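Local coordinates for protein L-serine ammonia-lyase (Rhizomucor miehei CAU432, PDB 5C3U) that belongs to the pyridoxal-phosphate-dependent enzyme family and holds pyridoxal-5'-phosphate, covalently attached, at the heart of its two-sheet alpha/beta fold, at residues Ser48-Lys52 with Val311-Ser315; Trp153-Ile159 with Gly183-Val188; Ile231-Leu235 with Glu279-Ala284; Thr22-Ala27 with Phe39-Ile45. All coordinates share one frame; numbering follows the deposited sequence.

Interaction 1 (Ser48-Lys52 with Val311-Ser315); sequences SGSVK and VTGGS. With PLP (pyridoxal-5'-phosphate), chain B.
Two backbone hydrogen bonds join these loops around the single bridge of Ser-50 with Gly-313. Val-51 N gives to Thr-312 O at 3.0 Å and Gly-314 N gives to Gly-49 O at 2.9 Å. Ser-50 CA adds a longer C-H contact to Thr-312 O. Farther out a water spans the loops, donating to Ser-48 O and hydrogen-bonded to Ser-315 OG at 2.6 Å.

Apolar contact is slight: Val-51 CG1 meets the methyl CG2 of Thr-312 at 3.8 Å. The other branch of Thr-312 faces the ligand, with OG1 2.7 Å from N1 of pyridoxal-5'-phosphate.

The covalent part belongs to Lys-52, whose NZ is bonded to C4A of the ligand, the lysine attachment characteristic of this enzyme family. Bends at chi2 and chi4 (-66° and -52°) curl the chain back to the ring, and NZ also makes a weak hydrogen bond to O3. Ser-50 OG accepts from Lys-52 N at 3.1 Å, capping the turn into helix 52-67. Helix 79-92 touches Ser-50 and Lys-52, helix 183-194 packs on Val-51 and Thr-312, and Val-311 ends strand 306-311, beside strand 37-42.

Interaction 2 (Trp153-Ile159 with Gly183-Val188); sequences WQGHSTI and GLLNGV. With PLP (pyridoxal-5'-phosphate), chain B.
Trp-153 and Asn-186 both set CG anti to their own carbonyl carbon (chi1 -41° and -62°), and this lays the two side chains next to each other, pointing the same way. Asn-186 CB then rests over the five-membered ring of Trp-153 in a CH-pi contact, 3.9 Å from its centroid. The amide stands nearly upright on the indole, the planes 83° apart, and its ND2 hangs over the same ring system toward the rim. ND2 comes 3.3 Å from Trp-153 NE1, but both are donors and do not bond: NE1 gives to Ser-147 O, while ND2 and OD1 of Asn-186 pair with Ser-241 and Ser-244.

The axes of segments 153-159 and 183-188, parts of helices 150-166 and 183-194, come within 7.2 Å. Gly-187 makes this possible, its CA 3.2 Å from Trp-153 O and 4.0 Å from Ser-157 CA. Its carbonyl O touches Ser-157 CB at 3.3 Å, while Ser-157 OG bonds Gln-154 O inside its own helix. Beyond the glycine, CG2 of Ile-159 reaches CG2 of Val-188.

His-156 turns toward the first turn of helix 183-194 and takes Leu-184 CD1 over one ring face, the side chains crossing at about a right angle. Leu-184 N donates to O1P of pyridoxal-5'-phosphate at 2.9 Å. No hydrogen bond links the two helix segments; the contact rests on van der Waals, CH-pi and C-H...O contacts, consistent with a role in positioning the helix start whose backbone N-H meets the phosphate, where the helix dipole would probably favour the anion.

Interaction 3 (Ile231-Leu235 with Glu279-Ala284); sequences IATSL and EASAGA. With PLP (pyridoxal-5'-phosphate), chain B.
Ser-234 OG donates to Glu-279 OE1 at 2.9 Å, on the syn lone pair, tying a 3-10 turn (233-235) to the N-cap residue of helix 280-290. The same oxygen takes a second bond on its anti lone pair from Ser-281 OG, at 3.2 Å. Ser-281 OG in turn accepts from Ser-234 N, a long and bent bond of 3.3 Å and 136°, so one small ring of polar groups gathers two serines and a carboxylate. The other carboxylate oxygen, OE2, is bonded to Asn-80 ND2 and Asp-316 N, so the group is held at both oxygens, which would restrict its rotation.

All this lines the site of pyridoxal-5'-phosphate. Ser-234 CB lies 3.6 Å from ring atom C3, and Ser-281 CB is as close to N1, so the two serines approach different parts of the ring.

Packing follows outward. Ala-232, at the centre of an inverse gamma turn, lays its methyl by the backbone of Ala-280 and Ser-281, and Ile-231 CG1 touches Ala-280 CB. Leu-235 packs on both protein and ligand: CD1 reaches Ala-284 CB at 4.2 Å, and CD2 lies 3.7 Å from C6 of pyridoxal-5'-phosphate.

Interaction 4 (Thr22-Ala27 with Phe39-Ile45); sequences TPLLHA and FLKMENI
His-26 brings CD2 over one face of the Phe-39 ring, 3.9 Å above the plane and displaced toward the rim; the ring planes meet obliquely, at 56°. Leu-24 CD2 comes obliquely to the same phenyl ring, and Leu-24 CD1 packs on Phe-39 CB at 3.7 Å. These residues share one face of an antiparallel beta pair, strand 24-26 on the edge of the mixed six-stranded sheet against strand 37-42.

Leu-25 and Leu-40 form the hydrogen-bonded pair: Leu-25 N gives to Leu-40 O at 2.8 Å, and Leu-40 N returns the bond to Leu-25 O at 2.7 Å. Met-42 N then donates almost straight to Pro-23 O (171°), just where the chain bends through an inverse gamma turn centred on Met-42. On the Leu-25 face the methyl CD1 meets Met-42 CG at 3.7 Å, and Ala-27 CB touches Leu-40 CD1; helix 260-274 covers this side.

Toward Thr-22 the contact turns polar. Lys-41 leaves its backbone with CG anti to N (chi1 -176°), bends at chi2, and sends NZ to Thr-22 O, which it meets from above the carbonyl plane. NZ also pairs with Gln-166 and Glu-162 of helix 150-166. Arg-54 forms a salt bridge with OE1 of Glu-43, while Glu-43 OE2 accepts from Thr-22 OG1 at 2.7 Å, on its syn side but well out of the carboxylate plane.

How the interactions relate
From the N terminus, interaction 4 closes first, a short loop that holds helix 28-34 and pairs the edge strand with its neighbour. Interaction 1 opens directly afterwards, at 48-52, and does not close until 311-315, so nearly the whole remaining fold lies within its loop. Inside that span interactions 2 and 3 close one after the other without crossing. Interaction 2 joins helices 150-166 and 183-194, touching interaction 1 at Val-51 and Thr-312 and interaction 4 where Ile-159 meets Lys-41 and Glu-43. Interactions 1, 2 and 3 all touch pyridoxal-5'-phosphate; interaction 4 is tied to interaction 1 by backbone bonds of Lys-41 and Glu-43 to Val-311. Gly-313 probably bonds Glu-279, linking interactions 1 and 3.

Interaction 1 (Ser48-Lys52 with Val311-Ser315)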
loop_
_atom_site.group_PDB
_atom_site.type_symbol
_atom_site.label_atom_id
_atom_site.label_comp_id
_atom_site.label_asym_id
_atom_site.label_seq_id
_atom_site.Cartn_x
_atom_site.Cartn_y
_atom_site.Cartn_z
ATOM N N SER A 48 -8.736 2.976 -9.693
ATOM C CA SER A 48 -8.325 3.995 -8.691
ATOM C C SER A 48 -6.797 4.187 -8.535
ATOM O O SER A 48 -6.371 5.185 -7.960
ATOM C CB SER A 48 -9.038 3.877 -7.330
ATOM O OG SER A 48 -8.368 2.958 -6.456
ATOM N N GLY A 49 -5.986 3.238 -9.013
ATOM C CA GLY A 49 -4.552 3.499 -9.183
ATOM C C GLY A 49 -3.625 2.906 -8.138
ATOM O O GLY A 49 -2.409 3.184 -8.149
ATOM N N SER A 50 -4.182 2.103 -7.238
ATOM C CA SER A 50 -3.354 1.476 -6.188
ATOM C C SER A 50 -3.899 0.170 -5.668
ATOM O O SER A 50 -5.050 -0.198 -5.944
ATOM C CB SER A 50 -3.152 2.457 -5.033
ATOM O OG SER A 50 -4.223 2.358 -4.106
ATOM N N VAL A 51 -3.068 -0.516 -4.875
ATOM C CA VAL A 51 -3.423 -1.762 -4.183
ATOM C C VAL A 51 -4.666 -1.620 -3.265
ATOM O O VAL A 51 -5.326 -2.616 -2.988
ATOM C CB VAL A 51 -2.206 -2.312 -3.364
ATOM C CG1 VAL A 51 -1.907 -1.440 -2.134
ATOM C CG2 VAL A 51 -2.399 -3.775 -2.986
ATOM N N LYS A 52 -4.979 -0.393 -2.826
ATOM C CA LYS A 52 -6.147 -0.157 -1.971
ATOM C C LYS A 52 -7.414 -0.716 -2.565
ATOM O O LYS A 52 -8.323 -1.124 -1.831
ATOM C CB LYS A 52 -6.349 1.331 -1.612
ATOM C CG LYS A 52 -5.242 1.923 -0.740
ATOM C CD LYS A 52 -5.286 1.224 0.625
ATOM C CE LYS A 52 -4.536 2.013 1.675
ATOM N NZ LYS A 52 -3.168 2.338 1.188
ATOM N N VAL A 311 4.381 -3.642 -6.160
ATOM C CA VAL A 311 4.470 -2.275 -6.612
ATOM C C VAL A 311 3.097 -1.665 -6.416
ATOM O O VAL A 311 2.190 -1.821 -7.244
ATOM C CB VAL A 311 4.935 -2.174 -8.075
ATOM C CG1 VAL A 311 4.912 -0.707 -8.543
ATOM C CG2 VAL A 311 6.335 -2.759 -8.207
ATOM N N THR A 312 2.951 -0.989 -5.286
ATOM C CA THR A 312 1.622 -0.655 -4.780
ATOM C C THR A 312 0.914 0.470 -5.531
ATOM O O THR A 312 -0.303 0.611 -5.405
ATOM C CB THR A 312 1.636 -0.427 -3.265
ATOM O OG1 THR A 312 2.686 0.500 -2.929
ATOM C CG2 THR A 312 1.881 -1.753 -2.571
ATOM N N GLY A 313 1.677 1.257 -6.291
ATOM C CA GLY A 313 1.105 2.247 -7.193
ATOM C C GLY A 313 0.956 3.551 -6.438
ATOM O O GLY A 313 1.939 4.074 -5.869
ATOM N N GLY A 314 -0.265 4.066 -6.414
ATOM C CA GLY A 314 -0.571 5.279 -5.665
ATOM C C GLY A 314 -0.699 6.532 -6.518
ATOM O O GLY A 314 -0.033 6.678 -7.542
ATOM N N SER A 315 -1.531 7.460 -6.066
ATOM C CA SER A 315 -1.802 8.674 -6.853
ATOM C C SER A 315 -1.153 9.923 -6.279
ATOM O O SER A 315 -1.297 10.977 -6.883
ATOM C CB SER A 315 -3.312 8.913 -7.021
ATOM O OG SER A 315 -3.944 7.832 -7.718
HETATM N N1 PLP B . 1.641 1.682 -0.724
HETATM C C2 PLP B . 0.593 2.390 -1.180
HETATM C C2A PLP B . 0.678 3.225 -2.435
HETATM C C3 PLP B . -0.664 2.361 -0.429
HETATM O O3 PLP B . -1.751 3.068 -0.871
HETATM C C4 PLP B . -0.703 1.516 0.784
HETATM C C4A PLP B . -1.949 1.422 1.560
HETATM C C5 PLP B . 0.518 0.776 1.197
HETATM C C6 PLP B . 1.648 0.906 0.384
HETATM C C5A PLP B . 0.558 -0.109 2.445
HETATM O O4P PLP B . -0.467 0.317 3.335
HETATM P P PLP B . -0.964 -0.397 4.702
HETATM O O1P PLP B . -1.997 -1.409 4.349
HETATM O O2P PLP B . 0.261 -0.964 5.443
HETATM O O3P PLP B . -1.503 0.808 5.389
HETATM O O HOH W 1 -4.288 5.681 -6.229
#

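Interaction 2 (Trp153-Ile159 with Gly183-Val188)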
loop_
_atom_site.group_PDB
_atom_site.type_symbol
_atom_site.label_atom_id
_atom_site.label_comp_id
_atom_site.label_asym_id
_atom_site.label_seq_id
_atom_site.Cartn_x
_atom_site.Cartn_y
_atom_site.Cartn_z
ATOM N N TRP A 153 -7.907 -6.912 5.194
ATOM C CA TRP A 153 -6.908 -7.975 5.067
ATOM C C TRP A 153 -7.326 -9.063 4.115
ATOM O O TRP A 153 -6.520 -9.546 3.327
ATOM C CB TRP A 153 -6.559 -8.591 6.417
ATOM C CG TRP A 153 -6.432 -7.559 7.505
ATOM C CD1 TRP A 153 -5.956 -6.252 7.396
ATOM C CD2 TRP A 153 -6.782 -7.725 8.923
ATOM N NE1 TRP A 153 -5.988 -5.614 8.617
ATOM C CE2 TRP A 153 -6.485 -6.443 9.574
ATOM C CE3 TRP A 153 -7.300 -8.780 9.695
ATOM C CZ2 TRP A 153 -6.704 -6.237 10.933
ATOM C CZ3 TRP A 153 -7.521 -8.550 11.056
ATOM C CH2 TRP A 153 -7.224 -7.313 11.661
ATOM N N GLN A 154 -8.587 -9.472 4.208
ATOM C CA GLN A 154 -9.138 -10.492 3.328
ATOM C C GLN A 154 -9.040 -10.072 1.858
ATOM O O GLN A 154 -8.613 -10.866 0.988
ATOM C CB GLN A 154 -10.595 -10.738 3.717
ATOM C CG GLN A 154 -11.240 -11.935 3.055
ATOM C CD GLN A 154 -12.749 -11.808 3.043
ATOM O OE1 GLN A 154 -13.429 -12.357 3.906
ATOM N NE2 GLN A 154 -13.281 -11.052 2.082
ATOM N N GLY A 155 -9.413 -8.824 1.601
ATOM C CA GLY A 155 -9.331 -8.231 0.266
ATOM C C GLY A 155 -7.904 -8.244 -0.264
ATOM O O GLY A 155 -7.641 -8.713 -1.381
ATOM N N HIS A 156 -6.971 -7.763 0.557
ATOM C CA HIS A 156 -5.568 -7.739 0.162
ATOM C C HIS A 156 -5.010 -9.114 -0.071
ATOM O O HIS A 156 -4.116 -9.276 -0.891
ATOM C CB HIS A 156 -4.713 -7.005 1.175
ATOM C CG HIS A 156 -4.851 -5.480 1.142
ATOM N ND1 HIS A 156 -5.018 -4.767 -0.015
ATOM C CD2 HIS A 156 -4.789 -4.553 2.166
ATOM C CE1 HIS A 156 -5.081 -3.456 0.284
ATOM N NE2 HIS A 156 -4.906 -3.322 1.616
ATOM N N SER A 157 -5.514 -10.128 0.646
ATOM C CA SER A 157 -4.953 -11.477 0.545
ATOM C C SER A 157 -5.122 -12.065 -0.863
ATOM O O SER A 157 -4.385 -12.977 -1.243
ATOM C CB SER A 157 -5.551 -12.394 1.618
ATOM O OG SER A 157 -6.851 -12.783 1.250
ATOM N N THR A 158 -6.045 -11.498 -1.648
ATOM C CA THR A 158 -6.238 -11.923 -3.028
ATOM C C THR A 158 -4.948 -11.771 -3.854
ATOM O O THR A 158 -4.744 -12.490 -4.839
ATOM C CB THR A 158 -7.418 -11.198 -3.722
ATOM O OG1 THR A 158 -7.165 -9.788 -3.789
ATOM C CG2 THR A 158 -8.744 -11.450 -2.994
ATOM N N ILE A 159 -4.069 -10.846 -3.466
ATOM C CA ILE A 159 -2.800 -10.682 -4.189
ATOM C C ILE A 159 -1.962 -11.983 -4.222
ATOM O O ILE A 159 -1.278 -12.269 -5.225
ATOM C CB ILE A 159 -2.008 -9.462 -3.654
ATOM C CG1 ILE A 159 -1.115 -8.866 -4.762
ATOM C CG2 ILE A 159 -1.272 -9.800 -2.352
ATOM C CD1 ILE A 159 -0.508 -7.522 -4.417
ATOM N N GLY A 183 -2.214 -3.189 6.869
ATOM C CA GLY A 183 -3.315 -3.895 6.195
ATOM C C GLY A 183 -2.850 -4.822 5.089
ATOM O O GLY A 183 -3.269 -5.975 5.003
ATOM N N LEU A 184 -1.996 -4.300 4.213
ATOM C CA LEU A 184 -1.481 -5.080 3.080
ATOM C C LEU A 184 -0.613 -6.211 3.600
ATOM O O LEU A 184 -0.792 -7.374 3.219
ATOM C CB LEU A 184 -0.701 -4.184 2.122
ATOM C CG LEU A 184 -0.053 -4.860 0.922
ATOM C CD1 LEU A 184 -1.068 -5.597 0.050
ATOM C CD2 LEU A 184 0.710 -3.797 0.123
ATOM N N LEU A 185 0.290 -5.857 4.502
ATOM C CA LEU A 185 1.103 -6.833 5.198
ATOM C C LEU A 185 0.276 -8.012 5.731
ATOM O O LEU A 185 0.605 -9.171 5.466
ATOM C CB LEU A 185 1.892 -6.180 6.323
ATOM C CG LEU A 185 2.727 -7.198 7.105
ATOM C CD1 LEU A 185 3.764 -7.851 6.186
ATOM C CD2 LEU A 185 3.375 -6.589 8.336
ATOM N N ASN A 186 -0.769 -7.707 6.495
ATOM C CA ASN A 186 -1.654 -8.748 7.053
ATOM C C ASN A 186 -2.271 -9.632 5.972
ATOM O O ASN A 186 -2.308 -10.854 6.111
ATOM C CB ASN A 186 -2.768 -8.126 7.927
ATOM C CG ASN A 186 -2.231 -7.368 9.141
ATOM O OD1 ASN A 186 -1.051 -7.473 9.496
ATOM N ND2 ASN A 186 -3.101 -6.583 9.777
ATOM N N GLY A 187 -2.781 -9.017 4.902
ATOM C CA GLY A 187 -3.323 -9.803 3.800
ATOM C C GLY A 187 -2.268 -10.697 3.144
ATOM O O GLY A 187 -2.539 -11.849 2.801
ATOM N N VAL A 188 -1.059 -10.172 2.971
ATOM C CA VAL A 188 0.017 -10.968 2.380
ATOM C C VAL A 188 0.329 -12.203 3.246
ATOM O O VAL A 188 0.306 -13.349 2.756
ATOM C CB VAL A 188 1.264 -10.102 2.097
ATOM C CG1 VAL A 188 2.436 -10.958 1.640
ATOM C CG2 VAL A 188 0.930 -9.085 1.003
HETATM N N1 PLP B . 1.641 1.682 -0.724
HETATM C C2 PLP B . 0.593 2.390 -1.180
HETATM C C2A PLP B . 0.678 3.225 -2.435
HETATM C C3 PLP B . -0.664 2.361 -0.429
HETATM O O3 PLP B . -1.751 3.068 -0.871
HETATM C C4 PLP B . -0.703 1.516 0.784
HETATM C C4A PLP B . -1.949 1.422 1.560
HETATM C C5 PLP B . 0.518 0.776 1.197
HETATM C C6 PLP B . 1.648 0.906 0.384
HETATM C C5A PLP B . 0.558 -0.109 2.445
HETATM O O4P PLP B . -0.467 0.317 3.335
HETATM P P PLP B . -0.964 -0.397 4.702
HETATM O O1P PLP B . -1.997 -1.409 4.349
HETATM O O2P PLP B . 0.261 -0.964 5.443
HETATM O O3P PLP B . -1.503 0.808 5.389
#

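Interaction 3 (Ile231-Leu235 with Glu279-Ala284)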
loop_
_atom_site.group_PDB
_atom_site.type_symbol
_atom_site.label_atom_id
_atom_site.label_comp_id
_atom_site.label_asym_id
_atom_site.label_seq_id
_atom_site.Cartn_x
_atom_site.Cartn_y
_atom_site.Cartn_z
ATOM N N ILE A 231 8.180 11.545 2.682
ATOM C CA ILE A 231 7.648 11.616 1.316
ATOM C C ILE A 231 6.728 10.423 1.004
ATOM O O ILE A 231 5.884 10.495 0.098
ATOM C CB ILE A 231 8.774 11.793 0.243
ATOM C CG1 ILE A 231 9.645 10.549 0.107
ATOM C CG2 ILE A 231 9.625 13.028 0.539
ATOM C CD1 ILE A 231 10.641 10.637 -1.037
ATOM N N ALA A 232 6.864 9.339 1.764
ATOM C CA ALA A 232 6.053 8.152 1.534
ATOM C C ALA A 232 4.725 8.321 2.292
ATOM O O ALA A 232 4.508 7.750 3.349
ATOM C CB ALA A 232 6.795 6.885 1.954
ATOM N N THR A 233 3.826 9.107 1.708
ATOM C CA THR A 233 2.625 9.555 2.420
ATOM C C THR A 233 1.761 8.395 2.898
ATOM O O THR A 233 1.224 8.461 4.011
ATOM C CB THR A 233 1.757 10.429 1.480
ATOM O OG1 THR A 233 2.579 11.461 0.925
ATOM C CG2 THR A 233 0.552 11.038 2.230
ATOM N N SER A 234 1.641 7.335 2.087
ATOM C CA SER A 234 0.742 6.240 2.427
ATOM C C SER A 234 1.319 5.327 3.500
ATOM O O SER A 234 0.619 4.471 4.013
ATOM C CB SER A 234 0.316 5.438 1.209
ATOM O OG SER A 234 -0.364 6.302 0.317
ATOM N N LEU A 235 2.575 5.548 3.845
ATOM C CA LEU A 235 3.232 4.743 4.894
ATOM C C LEU A 235 3.220 5.416 6.252
ATOM O O LEU A 235 3.647 4.808 7.249
ATOM C CB LEU A 235 4.674 4.361 4.486
ATOM C CG LEU A 235 4.861 3.598 3.157
ATOM C CD1 LEU A 235 6.272 3.037 2.995
ATOM C CD2 LEU A 235 3.808 2.497 2.912
ATOM N N GLU A 279 4.186 6.133 -6.272
ATOM C CA GLU A 279 4.417 6.905 -5.048
ATOM C C GLU A 279 5.694 6.455 -4.375
ATOM O O GLU A 279 6.113 5.315 -4.559
ATOM C CB GLU A 279 3.293 6.625 -4.065
ATOM C CG GLU A 279 2.196 7.640 -4.077
ATOM C CD GLU A 279 1.125 7.340 -3.043
ATOM O OE1 GLU A 279 1.432 6.947 -1.880
ATOM O OE2 GLU A 279 -0.037 7.526 -3.405
ATOM N N ALA A 280 6.282 7.339 -3.571
ATOM C CA ALA A 280 7.438 6.969 -2.749
ATOM C C ALA A 280 7.171 5.798 -1.814
ATOM O O ALA A 280 8.123 5.092 -1.439
ATOM C CB ALA A 280 7.939 8.178 -1.963
ATOM N N SER A 281 5.894 5.585 -1.429
ATOM C CA SER A 281 5.498 4.372 -0.710
ATOM C C SER A 281 5.937 3.080 -1.438
ATOM O O SER A 281 6.582 2.194 -0.861
ATOM C CB SER A 281 3.981 4.383 -0.457
ATOM O OG SER A 281 3.608 5.645 0.115
ATOM N N ALA A 282 5.619 2.990 -2.727
ATOM C CA ALA A 282 6.033 1.844 -3.541
ATOM C C ALA A 282 7.518 1.926 -3.794
ATOM O O ALA A 282 8.213 0.902 -3.881
ATOM C CB ALA A 282 5.277 1.871 -4.873
ATOM N N GLY A 283 8.018 3.153 -3.912
ATOM C CA GLY A 283 9.431 3.392 -4.128
ATOM C C GLY A 283 10.256 2.785 -2.987
ATOM O O GLY A 283 11.347 2.286 -3.223
ATOM N N ALA A 284 9.731 2.829 -1.764
ATOM C CA ALA A 284 10.433 2.210 -0.619
ATOM C C ALA A 284 10.724 0.720 -0.863
ATOM O O ALA A 284 11.829 0.256 -0.588
ATOM C CB ALA A 284 9.666 2.411 0.680
HETATM N N1 PLP B . 1.641 1.682 -0.724
HETATM C C2 PLP B . 0.593 2.390 -1.180
HETATM C C2A PLP B . 0.678 3.225 -2.435
HETATM C C3 PLP B . -0.664 2.361 -0.429
HETATM O O3 PLP B . -1.751 3.068 -0.871
HETATM C C4 PLP B . -0.703 1.516 0.784
HETATM C C4A PLP B . -1.949 1.422 1.560
HETATM C C5 PLP B . 0.518 0.776 1.197
HETATM C C6 PLP B . 1.648 0.906 0.384
HETATM C C5A PLP B . 0.558 -0.109 2.445
HETATM O O4P PLP B . -0.467 0.317 3.335
HETATM P P PLP B . -0.964 -0.397 4.702
HETATM O O1P PLP B . -1.997 -1.409 4.349
HETATM O O2P PLP B . 0.261 -0.964 5.443
HETATM O O3P PLP B . -1.503 0.808 5.389
#

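Interaction 4 (Thr22-Ala27 with Phe39-Ile45)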
loop_
_atom_site.group_PDB
_atom_site.type_symbol
_atom_site.label_atom_id
_atom_site.label_comp_id
_atom_site.label_asym_id
_atom_site.label_seq_id
_atom_site.Cartn_x
_atom_site.Cartn_y
_atom_site.Cartn_z
ATOM N N THR A 22 -3.783 -8.300 -11.767
ATOM C CA THR A 22 -2.781 -7.366 -12.266
ATOM C C THR A 22 -1.582 -8.131 -12.814
ATOM O O THR A 22 -1.329 -9.252 -12.385
ATOM C CB THR A 22 -2.276 -6.435 -11.152
ATOM O OG1 THR A 22 -1.825 -7.236 -10.059
ATOM C CG2 THR A 22 -3.366 -5.481 -10.679
ATOM N N PRO A 23 -0.831 -7.515 -13.747
ATOM C CA PRO A 23 0.369 -8.162 -14.296
ATOM C C PRO A 23 1.458 -8.432 -13.260
ATOM O O PRO A 23 1.633 -7.644 -12.304
ATOM C CB PRO A 23 0.900 -7.129 -15.292
ATOM C CG PRO A 23 -0.261 -6.309 -15.671
ATOM C CD PRO A 23 -1.153 -6.262 -14.460
ATOM N N LEU A 24 2.184 -9.529 -13.473
ATOM C CA LEU A 24 3.439 -9.780 -12.769
ATOM C C LEU A 24 4.566 -9.651 -13.796
ATOM O O LEU A 24 4.790 -10.561 -14.599
ATOM C CB LEU A 24 3.441 -11.153 -12.091
ATOM C CG LEU A 24 4.674 -11.495 -11.243
ATOM C CD1 LEU A 24 4.733 -10.679 -9.957
ATOM C CD2 LEU A 24 4.752 -12.977 -10.927
ATOM N N LEU A 25 5.237 -8.503 -13.794
ATOM C CA LEU A 25 6.260 -8.203 -14.799
ATOM C C LEU A 25 7.661 -8.627 -14.393
ATOM O O LEU A 25 8.084 -8.443 -13.255
ATOM C CB LEU A 25 6.237 -6.718 -15.175
ATOM C CG LEU A 25 4.952 -6.115 -15.766
ATOM C CD1 LEU A 25 5.126 -4.615 -15.945
ATOM C CD2 LEU A 25 4.523 -6.762 -17.082
ATOM N N HIS A 26 8.381 -9.224 -15.336
ATOM C CA HIS A 26 9.780 -9.532 -15.124
ATOM C C HIS A 26 10.582 -8.270 -15.304
ATOM O O HIS A 26 10.302 -7.460 -16.201
ATOM C CB HIS A 26 10.220 -10.609 -16.111
ATOM C CG HIS A 26 11.604 -11.132 -15.864
ATOM N ND1 HIS A 26 12.595 -11.021 -16.778
ATOM C CD2 HIS A 26 12.155 -11.786 -14.757
ATOM C CE1 HIS A 26 13.725 -11.577 -16.283
ATOM N NE2 HIS A 26 13.454 -12.045 -15.047
ATOM N N ALA A 27 11.563 -8.066 -14.433
ATOM C CA ALA A 27 12.443 -6.903 -14.503
ATOM C C ALA A 27 13.845 -7.329 -14.983
ATOM O O ALA A 27 14.702 -7.665 -14.164
ATOM C CB ALA A 27 12.517 -6.235 -13.129
ATOM N N PHE A 39 10.578 -10.028 -9.981
ATOM C CA PHE A 39 9.251 -9.876 -10.554
ATOM C C PHE A 39 8.541 -8.721 -9.860
ATOM O O PHE A 39 8.674 -8.542 -8.648
ATOM C CB PHE A 39 8.430 -11.139 -10.368
ATOM C CG PHE A 39 8.938 -12.308 -11.155
ATOM C CD1 PHE A 39 9.816 -13.224 -10.574
ATOM C CD2 PHE A 39 8.537 -12.490 -12.476
ATOM C CE1 PHE A 39 10.281 -14.307 -11.311
ATOM C CE2 PHE A 39 8.990 -13.576 -13.210
ATOM C CZ PHE A 39 9.866 -14.478 -12.626
ATOM N N LEU A 40 7.776 -7.965 -10.628
ATOM C CA LEU A 40 7.090 -6.795 -10.101
ATOM C C LEU A 40 5.587 -7.001 -10.219
ATOM O O LEU A 40 5.068 -7.185 -11.326
ATOM C CB LEU A 40 7.521 -5.551 -10.880
ATOM C CG LEU A 40 9.028 -5.297 -10.971
ATOM C CD1 LEU A 40 9.291 -4.118 -11.890
ATOM C CD2 LEU A 40 9.644 -5.081 -9.598
ATOM N N LYS A 41 4.898 -6.996 -9.074
ATOM C CA LYS A 41 3.436 -7.145 -9.041
ATOM C C LYS A 41 2.807 -5.749 -9.168
ATOM O O LYS A 41 2.935 -4.923 -8.266
ATOM C CB LYS A 41 3.014 -7.856 -7.743
ATOM C CG LYS A 41 1.528 -8.156 -7.619
ATOM C CD LYS A 41 1.009 -8.969 -8.803
ATOM C CE LYS A 41 -0.353 -9.564 -8.461
ATOM N NZ LYS A 41 -0.972 -10.218 -9.657
ATOM N N MET A 42 2.161 -5.475 -10.307
ATOM C CA MET A 42 1.808 -4.107 -10.701
ATOM C C MET A 42 0.418 -3.616 -10.250
ATOM O O MET A 42 -0.511 -3.515 -11.052
ATOM C CB MET A 42 1.939 -3.939 -12.233
ATOM C CG MET A 42 3.312 -4.333 -12.776
ATOM S SD MET A 42 4.623 -3.301 -12.087
ATOM C CE MET A 42 4.172 -1.729 -12.817
ATOM N N GLU A 43 0.304 -3.251 -8.979
ATOM C CA GLU A 43 -0.962 -2.724 -8.434
ATOM C C GLU A 43 -1.381 -1.314 -8.902
ATOM O O GLU A 43 -2.511 -0.857 -8.626
ATOM C CB GLU A 43 -0.924 -2.845 -6.904
ATOM C CG GLU A 43 -0.722 -4.284 -6.444
ATOM C CD GLU A 43 -1.868 -5.196 -6.886
ATOM O OE1 GLU A 43 -3.026 -4.920 -6.507
ATOM O OE2 GLU A 43 -1.607 -6.188 -7.603
ATOM N N ASN A 44 -0.488 -0.612 -9.608
ATOM C CA ASN A 44 -0.833 0.689 -10.187
ATOM C C ASN A 44 -1.884 0.560 -11.277
ATOM O O ASN A 44 -2.488 1.550 -11.683
ATOM C CB ASN A 44 0.418 1.404 -10.727
ATOM C CG ASN A 44 1.210 0.544 -11.710
ATOM O OD1 ASN A 44 1.385 -0.662 -11.503
ATOM N ND2 ASN A 44 1.706 1.163 -12.775
ATOM N N ILE A 45 -2.106 -0.672 -11.732
ATOM C CA ILE A 45 -3.092 -0.984 -12.782
ATOM C C ILE A 45 -4.529 -1.148 -12.230
ATOM O O ILE A 45 -5.511 -1.160 -12.981
ATOM C CB ILE A 45 -2.672 -2.262 -13.568
ATOM C CG1 ILE A 45 -1.325 -2.043 -14.266
ATOM C CG2 ILE A 45 -3.725 -2.669 -14.608
ATOM C CD1 ILE A 45 -1.314 -0.859 -15.210
#